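Transcriptional regulator, LacI family (Lactobacillus brevis, PDB 3JY6) probably binds cis-regulatory DNA as a transcription factor and carries a periplasmic-binding-protein-like domain. Local coordinates at residues A[77-81]-A[82-86]. Sequence-based numbering, arbitrary orientation.
Sequences TVQEI and LHQQM
Val78 O is gripped twice at the C-terminal end of helix 75-82. Leu82 N reaches it at 3.1 Å, from above the carbonyl plane. A water also donates to Val78 O and accepts from Gln84 N, which lies past the last helical turn. The water thus carries the helix bonding on into the loop before strand 88-91, within the parallel alpha/beta subdomain of a periplasmic-binding-protein fold. His83 N closes the final turn on Gln79 O at 2.8 Å. His83 is the first residue to leave helical geometry, and both it and Gln84 have positive phi.

The side chains of Gln79 and Gln84 bridge the same turn. Gln84 NE2 donates to Gln79 OE1 at 2.9 Å in a fairly straight bond (162°). The acceptor lies nearly in the amide plane of Gln84, yet the two amides stand almost perpendicular. Gln79 CG is anti to the backbone N (chi1 173°), and a bend at chi2 brings the amide back over the turn. Gln84 NE2 would probably lose this acceptor, and its amide a restraint on turning, if Gln79 were replaced by an alanine.

On the buried side, Val78 and Leu82 pack on strand 66-70, touching Leu69 and Leu67 respectively. Leu82 also meets Leu56 of helix 49-60. Within the turn, Leu82 CD2 rests 3.8 Å from Ile81 CG2, while its other methyl, CD1, lies 4.1 Å from Val78 CG1.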
ATOM      1  N   THR A  77       5.638 -24.679 -12.579  1.00 17.90           N
ATOM      2  CA  THR A  77       4.987 -24.719 -11.269  1.00 18.18           C
ATOM      3  C   THR A  77       3.458 -24.604 -11.388  1.00 17.16           C
ATOM      4  O   THR A  77       2.702 -25.338 -10.737  1.00 16.55           O
ATOM      5  CB  THR A  77       5.472 -23.550 -10.359  1.00 17.96           C
ATOM      6  OG1 THR A  77       6.883 -23.651 -10.146  1.00 19.03           O
ATOM      7  CG2 THR A  77       4.759 -23.598  -9.005  1.00 17.09           C
ATOM      8  N   VAL A  78       3.012 -23.665 -12.218  1.00 15.08           N
ATOM      9  CA  VAL A  78       1.590 -23.440 -12.401  1.00 15.34           C
ATOM     10  C   VAL A  78       0.902 -24.597 -13.122  1.00 16.16           C
ATOM     11  O   VAL A  78      -0.289 -24.835 -12.923  1.00 14.38           O
ATOM     12  CB  VAL A  78       1.340 -22.130 -13.170  1.00 15.86           C
ATOM     13  CG1 VAL A  78      -0.135 -21.966 -13.459  1.00 12.91           C
ATOM     14  CG2 VAL A  78       1.856 -20.952 -12.349  1.00 14.11           C
ATOM     15  N   GLN A  79       1.662 -25.315 -13.949  1.00 15.37           N
ATOM     16  CA  GLN A  79       1.120 -26.451 -14.678  1.00 17.10           C
ATOM     17  C   GLN A  79       1.000 -27.629 -13.712  1.00 18.62           C
ATOM     18  O   GLN A  79      -0.053 -28.242 -13.602  1.00 20.47           O
ATOM     19  CB  GLN A  79       2.045 -26.834 -15.839  1.00 16.47           C
ATOM     20  CG  GLN A  79       1.652 -28.110 -16.573  1.00 16.69           C
ATOM     21  CD  GLN A  79       0.345 -27.971 -17.323  1.00 18.81           C
ATOM     22  OE1 GLN A  79       0.075 -26.937 -17.946  1.00 16.53           O
ATOM     23  NE2 GLN A  79      -0.470 -29.019 -17.288  1.00 18.23           N
ATOM     24  N   GLU A  80       2.084 -27.923 -13.005  1.00 19.98           N
ATOM     25  CA  GLU A  80       2.125 -29.036 -12.068  1.00 24.01           C
ATOM     26  C   GLU A  80       1.099 -28.945 -10.945  1.00 26.04           C
ATOM     27  O   GLU A  80       0.668 -29.972 -10.416  1.00 28.74           O
ATOM     28  CB  GLU A  80       3.545 -29.180 -11.495  1.00 25.87           C
ATOM     29  CG  GLU A  80       4.310 -30.381 -12.062  1.00 30.95           C
ATOM     30  CD  GLU A  80       5.828 -30.177 -12.151  1.00 34.58           C
ATOM     31  OE1 GLU A  80       6.424 -29.603 -11.212  1.00 36.86           O
ATOM     32  OE2 GLU A  80       6.432 -30.613 -13.164  1.00 32.13           O
ATOM     33  N   ILE A  81       0.692 -27.726 -10.591  1.00 25.41           N
ATOM     34  CA  ILE A  81      -0.292 -27.528  -9.525  1.00 23.35           C
ATOM     35  C   ILE A  81      -1.741 -27.365  -9.998  1.00 23.61           C
ATOM     36  O   ILE A  81      -2.632 -28.035  -9.488  1.00 23.54           O
ATOM     37  CB  ILE A  81       0.070 -26.301  -8.652  1.00 23.30           C
ATOM     38  CG1 ILE A  81       1.370 -26.570  -7.896  1.00 24.08           C
ATOM     39  CG2 ILE A  81      -1.059 -26.002  -7.666  1.00 24.54           C
ATOM     40  CD1 ILE A  81       1.892 -25.374  -7.098  1.00 23.10           C
ATOM     41  N   LEU A  82      -1.979 -26.489 -10.971  1.00 22.79           N
ATOM     42  CA  LEU A  82      -3.338 -26.251 -11.457  1.00 22.46           C
ATOM     43  C   LEU A  82      -3.763 -27.079 -12.683  1.00 23.40           C
ATOM     44  O   LEU A  82      -4.961 -27.226 -12.959  1.00 23.64           O
ATOM     45  CB  LEU A  82      -3.515 -24.759 -11.739  1.00 20.57           C
ATOM     46  CG  LEU A  82      -3.127 -23.845 -10.566  1.00 20.95           C
ATOM     47  CD1 LEU A  82      -3.349 -22.388 -10.933  1.00 19.20           C
ATOM     48  CD2 LEU A  82      -3.966 -24.198  -9.346  1.00 22.48           C
ATOM     49  N   HIS A  83      -2.785 -27.593 -13.422  1.00 22.91           N
ATOM     50  CA  HIS A  83      -3.050 -28.417 -14.598  1.00 23.32           C
ATOM     51  C   HIS A  83      -3.971 -27.779 -15.625  1.00 23.20           C
ATOM     52  O   HIS A  83      -4.793 -28.457 -16.246  1.00 21.66           O
ATOM     53  CB  HIS A  83      -3.631 -29.755 -14.162  1.00 22.01           C
ATOM     54  CG  HIS A  83      -2.805 -30.451 -13.134  1.00 22.76           C
ATOM     55  ND1 HIS A  83      -1.566 -30.986 -13.413  1.00 24.58           N
ATOM     56  CD2 HIS A  83      -3.026 -30.679 -11.818  1.00 22.57           C
ATOM     57  CE1 HIS A  83      -1.060 -31.516 -12.312  1.00 23.87           C
ATOM     58  NE2 HIS A  83      -1.925 -31.342 -11.331  1.00 24.17           N
ATOM     59  N   GLN A  84      -3.831 -26.471 -15.795  1.00 23.40           N
ATOM     60  CA  GLN A  84      -4.628 -25.734 -16.762  1.00 21.71           C
ATOM     61  C   GLN A  84      -6.127 -25.880 -16.550  1.00 22.39           C
ATOM     62  O   GLN A  84      -6.906 -25.839 -17.502  1.00 21.51           O
ATOM     63  CB  GLN A  84      -4.248 -26.166 -18.181  1.00 22.65           C
ATOM     64  CG  GLN A  84      -2.889 -25.642 -18.630  1.00 19.77           C
ATOM     65  CD  GLN A  84      -2.609 -25.922 -20.089  1.00 21.21           C
ATOM     66  OE1 GLN A  84      -3.466 -25.708 -20.938  1.00 19.16           O
ATOM     67  NE2 GLN A  84      -1.391 -26.391 -20.393  1.00 22.04           N
ATOM     68  N   GLN A  85      -6.536 -26.051 -15.302  1.00 21.96           N
ATOM     69  CA  GLN A  85      -7.953 -26.163 -15.022  1.00 23.48           C
ATOM     70  C   GLN A  85      -8.596 -24.791 -15.267  1.00 23.13           C
ATOM     71  O   GLN A  85      -9.769 -24.699 -15.624  1.00 23.83           O
ATOM     72  CB  GLN A  85      -8.181 -26.602 -13.568  1.00 24.74           C
ATOM     73  CG  GLN A  85      -7.814 -25.558 -12.535  1.00 27.33           C
ATOM     74  CD  GLN A  85      -8.049 -26.031 -11.117  1.00 29.55           C
ATOM     75  OE1 GLN A  85      -7.218 -26.733 -10.537  1.00 31.65           O
ATOM     76  NE2 GLN A  85      -9.194 -25.654 -10.553  1.00 29.32           N
ATOM     77  N   MET A  86      -7.818 -23.722 -15.097  1.00 19.22           N
ATOM     78  CA  MET A  86      -8.355 -22.385 -15.284  1.00 18.60           C
ATOM     79  C   MET A  86      -7.460 -21.494 -16.129  1.00 18.02           C
ATOM     80  O   MET A  86      -6.242 -21.656 -16.143  1.00 19.01           O
ATOM     81  CB  MET A  86      -8.585 -21.714 -13.915  1.00 17.97           C
ATOM     82  CG  MET A  86      -7.310 -21.321 -13.161  1.00 14.99           C
ATOM     83  SD  MET A  86      -7.572 -20.720 -11.454  1.00  6.99           S
ATOM     84  CE  MET A  86      -7.915 -22.295 -10.596  1.00  9.90           C
TER
HETATM   85  O   HOH W   1      -2.295 -24.532 -14.804  1.00 20.54           O